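Local coordinates for L-fuculose phosphate aldolase (Streptococcus pneumoniae, PDB 4C24), which is a zinc-binding class II aldolase of the AraD-like group, whose assembly holds four copies of one chain, at residues 17-22 / 51-55; 114-118 / 195-199; 119-123 / 206-210. All blocks are in the same frame, centred on the assembly; numbering follows the deposited sequence.

Contact 1 of 3, residues 17-22 / 51-55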
ATOM      1  N   GLY A  17       4.395 -18.572  -8.557  1.00 16.17           N
ATOM      2  CA  GLY A  17       3.785 -18.630  -7.227  1.00 14.48           C
ATOM      3  C   GLY A  17       4.426 -17.622  -6.308  1.00 17.36           C
ATOM      4  O   GLY A  17       3.759 -16.780  -5.714  1.00 18.78           O
ATOM      5  N   LYS A  18       5.753 -17.684  -6.211  1.00 19.73           N
ATOM      6  CA  LYS A  18       6.486 -16.731  -5.429  1.00 18.77           C
ATOM      7  C   LYS A  18       6.282 -15.300  -5.905  1.00 16.90           C
ATOM      8  O   LYS A  18       6.121 -14.409  -5.076  1.00 20.15           O
ATOM      9  CB  LYS A  18       7.975 -17.083  -5.436  1.00 21.39           C
ATOM     10  CG  LYS A  18       8.248 -18.402  -4.771  1.00 22.91           C
ATOM     11  CD  LYS A  18       9.728 -18.705  -4.864  1.00 25.56           C
ATOM     12  CE  LYS A  18      10.017 -19.918  -4.031  1.00 26.48           C
ATOM     13  NZ  LYS A  18      11.490 -20.065  -3.906  1.00 27.47           N
ATOM     14  N   LYS A  19       6.312 -15.075  -7.222  1.00 16.90           N
ATOM     15  CA  LYS A  19       6.144 -13.718  -7.789  1.00 17.36           C
ATOM     16  C   LYS A  19       4.806 -13.114  -7.369  1.00 18.28           C
ATOM     17  O   LYS A  19       4.732 -11.924  -7.066  1.00 16.83           O
ATOM     18  CB  LYS A  19       6.266 -13.690  -9.314  1.00 19.24           C
ATOM     19  N   LEU A  20       3.777 -13.938  -7.316  1.00 18.66           N
ATOM     20  CA  LEU A  20       2.464 -13.424  -6.874  1.00 17.66           C
ATOM     21  C   LEU A  20       2.543 -12.840  -5.457  1.00 17.57           C
ATOM     22  O   LEU A  20       1.961 -11.801  -5.180  1.00 17.84           O
ATOM     23  CB  LEU A  20       1.397 -14.522  -6.952  1.00 17.76           C
ATOM     24  CG  LEU A  20       0.875 -14.914  -8.326  1.00 18.11           C
ATOM     25  CD1 LEU A  20       0.037 -16.169  -8.176  1.00 21.62           C
ATOM     26  CD2 LEU A  20       0.035 -13.809  -8.971  1.00 18.97           C
ATOM     27  N   VAL A  21       3.295 -13.478  -4.547  1.00 17.52           N
ATOM     28  CA  VAL A  21       3.434 -12.965  -3.174  1.00 18.98           C
ATOM     29  C   VAL A  21       4.434 -11.807  -3.132  1.00 20.25           C
ATOM     30  O   VAL A  21       4.218 -10.814  -2.454  1.00 21.93           O
ATOM     31  CB  VAL A  21       3.875 -14.069  -2.180  1.00 22.34           C
ATOM     32  CG1 VAL A  21       3.877 -13.548  -0.744  1.00 23.15           C
ATOM     33  CG2 VAL A  21       3.001 -15.307  -2.310  1.00 25.14           C
ATOM     34  N   GLU A  22       5.543 -11.941  -3.856  1.00 20.11           N
ATOM     35  CA  GLU A  22       6.608 -10.933  -3.813  1.00 22.33           C
ATOM     36  C   GLU A  22       6.082  -9.567  -4.261  1.00 23.04           C
ATOM     37  O   GLU A  22       6.431  -8.532  -3.682  1.00 25.84           O
ATOM     38  CB  GLU A  22       7.780 -11.373  -4.699  1.00 25.29           C
ATOM     39  CG  GLU A  22       8.522 -12.612  -4.182  1.00 29.53           C
ATOM     40  CD  GLU A  22       9.476 -13.268  -5.192  1.00 36.47           C
ATOM     41  OE1 GLU A  22       9.460 -12.939  -6.397  1.00 35.24           O
ATOM     42  OE2 GLU A  22      10.255 -14.151  -4.771  1.00 38.22           O
ATOM     43  N   ASP A  51       1.743 -23.227   1.443  1.00 26.07           N
ATOM     44  CA  ASP A  51       2.306 -21.885   1.270  1.00 27.35           C
ATOM     45  C   ASP A  51       3.200 -21.836   0.028  1.00 27.84           C
ATOM     46  O   ASP A  51       4.024 -22.737  -0.184  1.00 25.50           O
ATOM     47  CB  ASP A  51       3.124 -21.522   2.523  1.00 30.38           C
ATOM     48  CG  ASP A  51       3.456 -20.035   2.618  1.00 36.90           C
ATOM     49  OD1 ASP A  51       4.207 -19.516   1.759  1.00 40.33           O
ATOM     50  OD2 ASP A  51       2.988 -19.388   3.587  1.00 44.10           O
ATOM     51  N   PHE A  52       3.029 -20.805  -0.798  1.00 27.17           N
ATOM     52  CA  PHE A  52       3.794 -20.690  -2.045  1.00 28.20           C
ATOM     53  C   PHE A  52       5.305 -20.745  -1.835  1.00 30.52           C
ATOM     54  O   PHE A  52       6.047 -21.207  -2.704  1.00 29.83           O
ATOM     55  CB  PHE A  52       3.429 -19.419  -2.819  1.00 29.03           C
ATOM     56  CG  PHE A  52       2.131 -19.512  -3.587  1.00 31.44           C
ATOM     57  CD1 PHE A  52       1.659 -20.732  -4.067  1.00 35.61           C
ATOM     58  CD2 PHE A  52       1.398 -18.370  -3.857  1.00 32.88           C
ATOM     59  CE1 PHE A  52       0.466 -20.810  -4.776  1.00 33.74           C
ATOM     60  CE2 PHE A  52       0.207 -18.438  -4.575  1.00 31.98           C
ATOM     61  CZ  PHE A  52      -0.263 -19.659  -5.030  1.00 28.29           C
ATOM     62  N   PHE A  53       5.757 -20.280  -0.676  1.00 30.68           N
ATOM     63  CA  PHE A  53       7.183 -20.253  -0.396  1.00 30.43           C
ATOM     64  C   PHE A  53       7.732 -21.577   0.125  1.00 34.93           C
ATOM     65  O   PHE A  53       8.939 -21.716   0.351  1.00 38.88           O
ATOM     66  CB  PHE A  53       7.509 -19.084   0.531  1.00 30.31           C
ATOM     67  CG  PHE A  53       7.787 -17.821  -0.209  1.00 30.15           C
ATOM     68  CD1 PHE A  53       9.070 -17.558  -0.676  1.00 32.53           C
ATOM     69  CD2 PHE A  53       6.769 -16.927  -0.504  1.00 31.35           C
ATOM     70  CE1 PHE A  53       9.349 -16.408  -1.380  1.00 32.89           C
ATOM     71  CE2 PHE A  53       7.043 -15.767  -1.210  1.00 29.37           C
ATOM     72  CZ  PHE A  53       8.331 -15.512  -1.653  1.00 30.59           C
ATOM     73  N   GLU A  54       6.841 -22.552   0.278  1.00 30.04           N
ATOM     74  CA  GLU A  54       7.207 -23.883   0.760  1.00 30.39           C
ATOM     75  C   GLU A  54       6.956 -24.976  -0.281  1.00 31.72           C
ATOM     76  O   GLU A  54       7.154 -26.153   0.000  1.00 31.73           O
ATOM     77  CB  GLU A  54       6.442 -24.203   2.045  1.00 35.38           C
ATOM     78  CG  GLU A  54       6.755 -23.258   3.196  1.00 40.48           C
ATOM     79  CD  GLU A  54       6.383 -23.835   4.543  1.00 48.69           C
ATOM     80  OE1 GLU A  54       5.174 -24.026   4.802  1.00 53.82           O
ATOM     81  OE2 GLU A  54       7.304 -24.092   5.349  1.00 58.16           O
ATOM     82  N   ILE A  55       6.526 -24.594  -1.481  1.00 30.05           N
ATOM     83  CA  ILE A  55       6.262 -25.580  -2.529  1.00 29.69           C
ATOM     84  C   ILE A  55       7.557 -26.074  -3.185  1.00 27.06           C
ATOM     85  O   ILE A  55       8.356 -25.276  -3.694  1.00 26.76           O
ATOM     86  CB  ILE A  55       5.285 -25.052  -3.610  1.00 26.50           C
ATOM     87  CG1 ILE A  55       3.977 -24.585  -2.969  1.00 26.88           C
ATOM     88  CG2 ILE A  55       5.003 -26.130  -4.658  1.00 24.46           C
ATOM     89  CD1 ILE A  55       3.027 -23.945  -3.961  1.00 25.28           C
TER
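F52 and F53, consecutive in a loop, pack against the last turns of helix 7-22 in this AraD-like α/β domain, one ring directed into the protein and the other along its surface. No hydrogen bond crosses the contact, so its fit depends on how the two rings are placed. The buried F52 ring has the backbone of G17 over one face, with G17 CA 4.2 Å from the ring centroid and only 15° off its normal. Here the lack of a side chain on G17 suits the place, because a CB would point at this ring. The carbonyl of the same residue also comes close, G17 O lying 3.4 Å from F52 CD2. V21 CG2 meets the edge of the ring near its plane, 3.8 Å from F52 CD2, while L20 CD1 approaches obliquely; both L20 and F52 also touch L33 of strand 32-37.

F53 keeps to the outer side. With CG beside the backbone N (chi1 -64°) and an extended chain beyond it, K18 lays its aliphatic stem over one face, K18 CG standing 4.2 Å from the ring centroid. A lysine serves well at this partly exposed site, offering methylenes to the ring before its charged end. The edge of F53 is met by V21 CB and E22 CG. V21 therefore serves both rings: CG2 goes to F52, whereas CB and CG1 go to F53, a division suited to a β-branched residue.

The loop is shaped by an Asx turn, which holds the start of F53 in position relative to D51. In it the F53 N donates to D51 OD1 on its anti lone pair, at 3.0 Å and an N-H...O angle of 163°.

Contact 2 of 3, residues 114-118 / 195-199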
ATOM      1  N   LEU A 114     -15.770  -5.572 -15.132  1.00 12.97           N
ATOM      2  CA  LEU A 114     -14.774  -4.533 -15.321  1.00 11.86           C
ATOM      3  C   LEU A 114     -14.744  -4.048 -16.764  1.00 13.50           C
ATOM      4  O   LEU A 114     -14.378  -4.807 -17.662  1.00 13.65           O
ATOM      5  CB  LEU A 114     -13.391  -5.106 -14.959  1.00 13.39           C
ATOM      6  CG  LEU A 114     -12.158  -4.236 -15.208  1.00 12.68           C
ATOM      7  CD1 LEU A 114     -12.203  -2.914 -14.466  1.00 12.61           C
ATOM      8  CD2 LEU A 114     -10.924  -5.016 -14.780  1.00 16.60           C
ATOM      9  N   PRO A 115     -15.116  -2.771 -16.992  1.00 13.30           N
ATOM     10  CA  PRO A 115     -15.095  -2.235 -18.339  1.00 13.42           C
ATOM     11  C   PRO A 115     -13.789  -1.546 -18.691  1.00 13.14           C
ATOM     12  O   PRO A 115     -12.893  -1.475 -17.844  1.00 14.29           O
ATOM     13  CB  PRO A 115     -16.229  -1.195 -18.305  1.00 12.98           C
ATOM     14  CG  PRO A 115     -16.161  -0.679 -16.911  1.00 13.41           C
ATOM     15  CD  PRO A 115     -15.606  -1.781 -16.020  1.00 14.31           C
ATOM     16  N   ALA A 116     -13.701  -1.035 -19.919  1.00 12.61           N
ATOM     17  CA  ALA A 116     -12.501  -0.394 -20.452  1.00 13.88           C
ATOM     18  C   ALA A 116     -12.325   1.061 -20.018  1.00 12.83           C
ATOM     19  O   ALA A 116     -12.191   1.956 -20.871  1.00 14.78           O
ATOM     20  CB  ALA A 116     -12.494  -0.491 -21.961  1.00 15.44           C
ATOM     21  N   SER A 117     -12.273   1.301 -18.711  1.00 12.86           N
ATOM     22  CA  SER A 117     -11.912   2.630 -18.220  1.00 13.49           C
ATOM     23  C   SER A 117     -10.431   2.914 -18.433  1.00 14.63           C
ATOM     24  O   SER A 117     -10.038   4.053 -18.507  1.00 15.23           O
ATOM     25  CB  SER A 117     -12.311   2.842 -16.752  1.00 15.61           C
ATOM     26  OG  SER A 117     -12.012   1.709 -15.944  1.00 19.16           O
ATOM     27  N   HIS A 118      -9.620   1.849 -18.494  1.00 14.47           N
ATOM     28  CA  HIS A 118      -8.228   1.973 -18.890  1.00 14.93           C
ATOM     29  C   HIS A 118      -7.971   1.065 -20.064  1.00 12.68           C
ATOM     30  O   HIS A 118      -8.446  -0.085 -20.075  1.00 14.94           O
ATOM     31  CB  HIS A 118      -7.314   1.587 -17.739  1.00 13.35           C
ATOM     32  CG  HIS A 118      -5.905   2.028 -17.950  1.00 13.26           C
ATOM     33  ND1 HIS A 118      -5.038   1.351 -18.781  1.00 13.77           N
ATOM     34  CD2 HIS A 118      -5.231   3.109 -17.486  1.00 13.35           C
ATOM     35  CE1 HIS A 118      -3.876   1.990 -18.800  1.00 16.86           C
ATOM     36  NE2 HIS A 118      -3.968   3.062 -18.030  1.00 14.38           N
ATOM     37  N   PRO A 195     -16.369   6.973 -14.172  1.00 17.50           N
ATOM     38  CA  PRO A 195     -15.248   6.593 -15.024  1.00 18.78           C
ATOM     39  C   PRO A 195     -15.650   6.680 -16.495  1.00 17.24           C
ATOM     40  O   PRO A 195     -16.745   6.269 -16.862  1.00 17.51           O
ATOM     41  CB  PRO A 195     -15.006   5.124 -14.628  1.00 17.75           C
ATOM     42  CG  PRO A 195     -15.590   4.981 -13.268  1.00 18.61           C
ATOM     43  CD  PRO A 195     -16.818   5.859 -13.320  1.00 19.31           C
ATOM     44  N   VAL A 196     -14.777   7.220 -17.327  1.00 14.70           N
ATOM     45  CA  VAL A 196     -14.997   7.252 -18.757  1.00 14.61           C
ATOM     46  C   VAL A 196     -14.566   5.929 -19.367  1.00 14.37           C
ATOM     47  O   VAL A 196     -13.397   5.510 -19.201  1.00 16.69           O
ATOM     48  CB  VAL A 196     -14.235   8.410 -19.383  1.00 17.76           C
ATOM     49  CG1 VAL A 196     -14.469   8.441 -20.881  1.00 19.03           C
ATOM     50  CG2 VAL A 196     -14.685   9.709 -18.717  1.00 18.79           C
ATOM     51  N   VAL A 197     -15.481   5.260 -20.059  1.00 14.01           N
ATOM     52  CA  VAL A 197     -15.208   3.953 -20.642  1.00 13.06           C
ATOM     53  C   VAL A 197     -14.995   4.077 -22.132  1.00 14.62           C
ATOM     54  O   VAL A 197     -15.836   4.640 -22.862  1.00 17.87           O
ATOM     55  CB  VAL A 197     -16.328   2.940 -20.352  1.00 14.20           C
ATOM     56  CG1 VAL A 197     -16.059   1.609 -21.054  1.00 14.80           C
ATOM     57  CG2 VAL A 197     -16.517   2.764 -18.847  1.00 14.45           C
ATOM     58  N   LEU A 198     -13.869   3.521 -22.596  1.00 14.94           N
ATOM     59  CA  LEU A 198     -13.531   3.575 -24.001  1.00 14.33           C
ATOM     60  C   LEU A 198     -14.533   2.762 -24.806  1.00 14.03           C
ATOM     61  O   LEU A 198     -14.986   1.720 -24.349  1.00 17.01           O
ATOM     62  CB  LEU A 198     -12.099   3.069 -24.226  1.00 14.67           C
ATOM     63  CG  LEU A 198     -11.102   3.970 -23.511  1.00 13.42           C
ATOM     64  CD1 LEU A 198      -9.714   3.323 -23.639  1.00 16.32           C
ATOM     65  CD2 LEU A 198     -11.104   5.419 -23.994  1.00 17.78           C
ATOM     66  N   PRO A 199     -14.898   3.241 -26.006  1.00 16.30           N
ATOM     67  CA  PRO A 199     -15.921   2.504 -26.767  1.00 17.81           C
ATOM     68  C   PRO A 199     -15.397   1.194 -27.347  1.00 18.88           C
ATOM     69  O   PRO A 199     -14.174   1.021 -27.504  1.00 18.71           O
ATOM     70  CB  PRO A 199     -16.309   3.476 -27.885  1.00 20.90           C
ATOM     71  CG  PRO A 199     -15.204   4.466 -27.981  1.00 20.24           C
ATOM     72  CD  PRO A 199     -14.487   4.495 -26.657  1.00 16.28           C
TER
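A116 and L198 form the one hydrogen bond between these two loops: L198 N donates to A116 O at 2.9 Å, nearly straight at 171°. The donor sits above the carbonyl plane, 41° out of it, instead of on a lone pair. The first carbons of the leucine crowd the same acceptor, L198 CG coming to 3.5 Å from A116 O. A weaker polar approach lies beside this bond, where S117 CA directs its hydrogen at V196 O across 3.4 Å. These backbone meetings require close chains, and the small A116 and S117 allow them.

The path of 114-118 is set by an inverse gamma turn centred on A116, with a weak bond from S117 N to P115 O. Its tight bend turns the carbonyl of A116 toward the other loop. That partner, 195-199, links the long helix 169-192 to the C-terminal helix 200-210 of this class II aldolase fold, and P199 occupies the N-cap position of the latter. The second subunit also closes in: H118 NE2 is hydrogen-bonded to H160 O of that subunit, and L198 packs on its Y133.

Apolar side chains surround the closest pair of CA atoms, S117 and V197. V197 has CG1 anti to its backbone N (chi1 176°), and both its methyls meet P115: V197 CG1 lies 3.9 Å from P115 CB, and V197 CG2 reaches P115 CG. The stiff proline ring gives them a firm surface. A116 CB and L198 CB approach to 4.2 Å, while S117 CB makes a van der Waals contact with P195 CB at 4.1 Å.

Contact 3 of 3, residues 119-123 / 206-210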
ATOM      1  N   TYR A 119      -7.224   1.556 -21.052  1.00 13.13           N
ATOM      2  CA  TYR A 119      -7.005   0.785 -22.282  1.00 14.35           C
ATOM      3  C   TYR A 119      -6.259  -0.545 -22.093  1.00 13.77           C
ATOM      4  O   TYR A 119      -6.393  -1.445 -22.914  1.00 15.61           O
ATOM      5  CB  TYR A 119      -6.331   1.620 -23.362  1.00 15.10           C
ATOM      6  CG  TYR A 119      -4.844   1.742 -23.233  1.00 14.21           C
ATOM      7  CD1 TYR A 119      -4.028   0.794 -23.823  1.00 14.28           C
ATOM      8  CD2 TYR A 119      -4.257   2.790 -22.522  1.00 14.97           C
ATOM      9  CE1 TYR A 119      -2.657   0.872 -23.717  1.00 15.00           C
ATOM     10  CE2 TYR A 119      -2.866   2.865 -22.411  1.00 15.57           C
ATOM     11  CZ  TYR A 119      -2.087   1.902 -23.026  1.00 16.17           C
ATOM     12  OH  TYR A 119      -0.717   1.974 -22.907  1.00 19.61           O
ATOM     13  N   MET A 120      -5.498  -0.653 -21.003  1.00 13.87           N
ATOM     14  CA  MET A 120      -4.688  -1.860 -20.786  1.00 14.75           C
ATOM     15  C   MET A 120      -5.495  -3.121 -20.539  1.00 14.15           C
ATOM     16  O   MET A 120      -4.975  -4.242 -20.566  1.00 14.62           O
ATOM     17  CB  MET A 120      -3.686  -1.640 -19.662  1.00 16.49           C
ATOM     18  CG  MET A 120      -2.502  -0.806 -20.092  1.00 19.52           C
ATOM     19  SD  MET A 120      -1.511  -1.556 -21.399  1.00 26.50           S
ATOM     20  CE  MET A 120      -1.220  -3.177 -20.740  1.00 22.61           C
ATOM     21  N   ILE A 121      -6.793  -2.977 -20.295  1.00 13.63           N
ATOM     22  CA  ILE A 121      -7.629  -4.141 -20.104  0.50 14.53           C
ATOM     23  C   ILE A 121      -7.625  -5.011 -21.362  1.00 12.70           C
ATOM     24  O   ILE A 121      -7.990  -6.161 -21.298  1.00 13.53           O
ATOM     25  CB  ILE A 121      -9.064  -3.768 -19.640  0.50 15.04           C
ATOM     26  CG1 ILE A 121      -9.734  -4.981 -18.979  0.50 15.66           C
ATOM     27  CG2 ILE A 121      -9.903  -3.137 -20.767  0.50 17.74           C
ATOM     28  CD1 ILE A 121      -8.896  -5.607 -17.879  0.50 20.62           C
ATOM     29  N   ALA A 122      -7.258  -4.443 -22.509  1.00 14.83           N
ATOM     30  CA  ALA A 122      -7.171  -5.216 -23.758  1.00 15.19           C
ATOM     31  C   ALA A 122      -6.248  -6.443 -23.701  1.00 15.32           C
ATOM     32  O   ALA A 122      -6.353  -7.327 -24.542  1.00 17.14           O
ATOM     33  CB  ALA A 122      -6.789  -4.326 -24.917  1.00 16.01           C
ATOM     34  N   VAL A 123      -5.392  -6.523 -22.690  1.00 16.10           N
ATOM     35  CA  VAL A 123      -4.677  -7.793 -22.486  1.00 16.77           C
ATOM     36  C   VAL A 123      -5.628  -8.961 -22.191  1.00 14.65           C
ATOM     37  O   VAL A 123      -5.309 -10.110 -22.452  1.00 18.39           O
ATOM     38  CB  VAL A 123      -3.585  -7.709 -21.402  1.00 17.18           C
ATOM     39  CG1 VAL A 123      -2.547  -6.664 -21.779  1.00 21.30           C
ATOM     40  CG2 VAL A 123      -4.183  -7.477 -20.013  1.00 17.13           C
ATOM     41  N   MET A 206      -7.620  -1.722 -30.040  1.00 19.73           N
ATOM     42  CA  MET A 206      -6.641  -2.054 -29.029  1.00 21.00           C
ATOM     43  C   MET A 206      -6.217  -3.520 -29.123  1.00 22.05           C
ATOM     44  O   MET A 206      -5.020  -3.832 -29.015  1.00 24.26           O
ATOM     45  CB  MET A 206      -7.210  -1.747 -27.642  1.00 19.52           C
ATOM     46  CG  MET A 206      -6.173  -1.194 -26.662  1.00 21.91           C
ATOM     47  SD  MET A 206      -5.467   0.378 -27.205  1.00 22.80           S
ATOM     48  CE  MET A 206      -6.939   1.413 -27.152  1.00 22.63           C
ATOM     49  N   ALA A 207      -7.194  -4.400 -29.349  1.00 22.65           N
ATOM     50  CA  ALA A 207      -6.926  -5.832 -29.481  1.00 24.97           C
ATOM     51  C   ALA A 207      -5.951  -6.084 -30.617  1.00 24.59           C
ATOM     52  O   ALA A 207      -5.036  -6.897 -30.475  1.00 28.36           O
ATOM     53  CB  ALA A 207      -8.203  -6.629 -29.700  1.00 24.01           C
ATOM     54  N   GLU A 208      -6.152  -5.392 -31.734  1.00 24.19           N
ATOM     55  CA  GLU A 208      -5.315  -5.602 -32.918  1.00 25.17           C
ATOM     56  C   GLU A 208      -3.908  -5.063 -32.715  1.00 26.61           C
ATOM     57  O   GLU A 208      -2.941  -5.681 -33.156  1.00 30.25           O
ATOM     58  CB  GLU A 208      -5.998  -5.042 -34.169  1.00 27.15           C
ATOM     59  CG  GLU A 208      -7.453  -5.491 -34.239  1.00 36.28           C
ATOM     60  CD  GLU A 208      -8.041  -5.527 -35.634  1.00 44.31           C
ATOM     61  OE1 GLU A 208      -8.133  -4.461 -36.282  1.00 51.03           O
ATOM     62  OE2 GLU A 208      -8.436  -6.630 -36.071  1.00 52.11           O
ATOM     63  N   LYS A 209      -3.790  -3.938 -32.013  1.00 25.35           N
ATOM     64  CA  LYS A 209      -2.483  -3.363 -31.682  1.00 26.56           C
ATOM     65  C   LYS A 209      -1.688  -4.240 -30.730  1.00 27.10           C
ATOM     66  O   LYS A 209      -0.456  -4.298 -30.821  1.00 29.63           O
ATOM     67  CB  LYS A 209      -2.645  -1.973 -31.082  1.00 29.36           C
ATOM     68  CG  LYS A 209      -3.202  -0.963 -32.070  1.00 27.68           C
ATOM     69  CD  LYS A 209      -3.195   0.429 -31.488  1.00 29.00           C
ATOM     70  CE  LYS A 209      -1.858   1.101 -31.720  1.00 34.49           C
ATOM     71  NZ  LYS A 209      -1.768   1.635 -33.104  1.00 36.89           N
ATOM     72  N   PHE A 210      -2.396  -4.930 -29.835  1.00 27.03           N
ATOM     73  CA  PHE A 210      -1.766  -5.749 -28.791  1.00 29.08           C
ATOM     74  C   PHE A 210      -1.193  -7.069 -29.318  1.00 33.25           C
ATOM     75  O   PHE A 210      -0.309  -7.661 -28.690  1.00 36.67           O
ATOM     76  CB  PHE A 210      -2.755  -5.987 -27.643  1.00 27.53           C
ATOM     77  CG  PHE A 210      -2.776  -4.883 -26.607  1.00 22.13           C
ATOM     78  CD1 PHE A 210      -2.372  -3.578 -26.913  1.00 24.28           C
ATOM     79  CD2 PHE A 210      -3.220  -5.143 -25.326  1.00 22.01           C
ATOM     80  CE1 PHE A 210      -2.403  -2.574 -25.950  1.00 25.43           C
ATOM     81  CE2 PHE A 210      -3.253  -4.143 -24.358  1.00 21.20           C
ATOM     82  CZ  PHE A 210      -2.858  -2.853 -24.666  1.00 20.90           C
TER
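The rings of Y119 and F210 meet edge against edge, F210 CZ lying 3.8 Å from Y119 CE1, while the two side chains cross at about a right angle. One face of F210 is covered from its own helix by M206 CG, 4.0 Å above the ring plane, and one face of Y119 carries M120 CG. The arrangement sets a 3-10 segment, 119-123, against the C-terminal helix 200-210 beside a zinc ion at the subunit interface: the Y119 side chain comes to about 4 Å from it, packs on H100 and meets the ring of H160 edge to face, both of the second subunit.

Two methionines pair with the rings across the contact. M206 SD is 3.7 Å from Y119 CD1 and M120 SD is 3.8 Å from F210 CZ, both oblique Met-aromatic contacts. A flexible, polarisable thioether can adapt its torsions to the side of a ring. The M206 chain is bent (chi2 62°, chi3 64°), which carries its sulfur to the tyrosine and its CE alongside Y119 CB.

Between these pairs, A122 directs its single methyl at the helix. A122 CB touches both M206 CG and F210 CE2 at 3.6 Å, and its small size lets the backbones come close. Near the plane of the F210 ring, V123 N faces its edge, and V123 CG1 also meets this ring, 3.7 Å from F210 CE2.

In the fold
Following the chain from the N terminus, contact 1 closes first, bringing the loop after strand 42-45 back onto the end of helix 7-22 around strands 32-37 and 42-45. It is complete before contacts 2 and 3 open, and lies about 32 and 29 Å from them, centre to centre. Those two start in adjoining segments, 114-118 and 119-123, after helix 103-110, and close in the same order at 195-199 and 206-210, so they cross. Together they fasten the connection before strand 130-131 to the C-terminal tail beyond helix 169-192. They touch each other through I121 on L114 and A116, and L198 on Y119, and both border the second subunit.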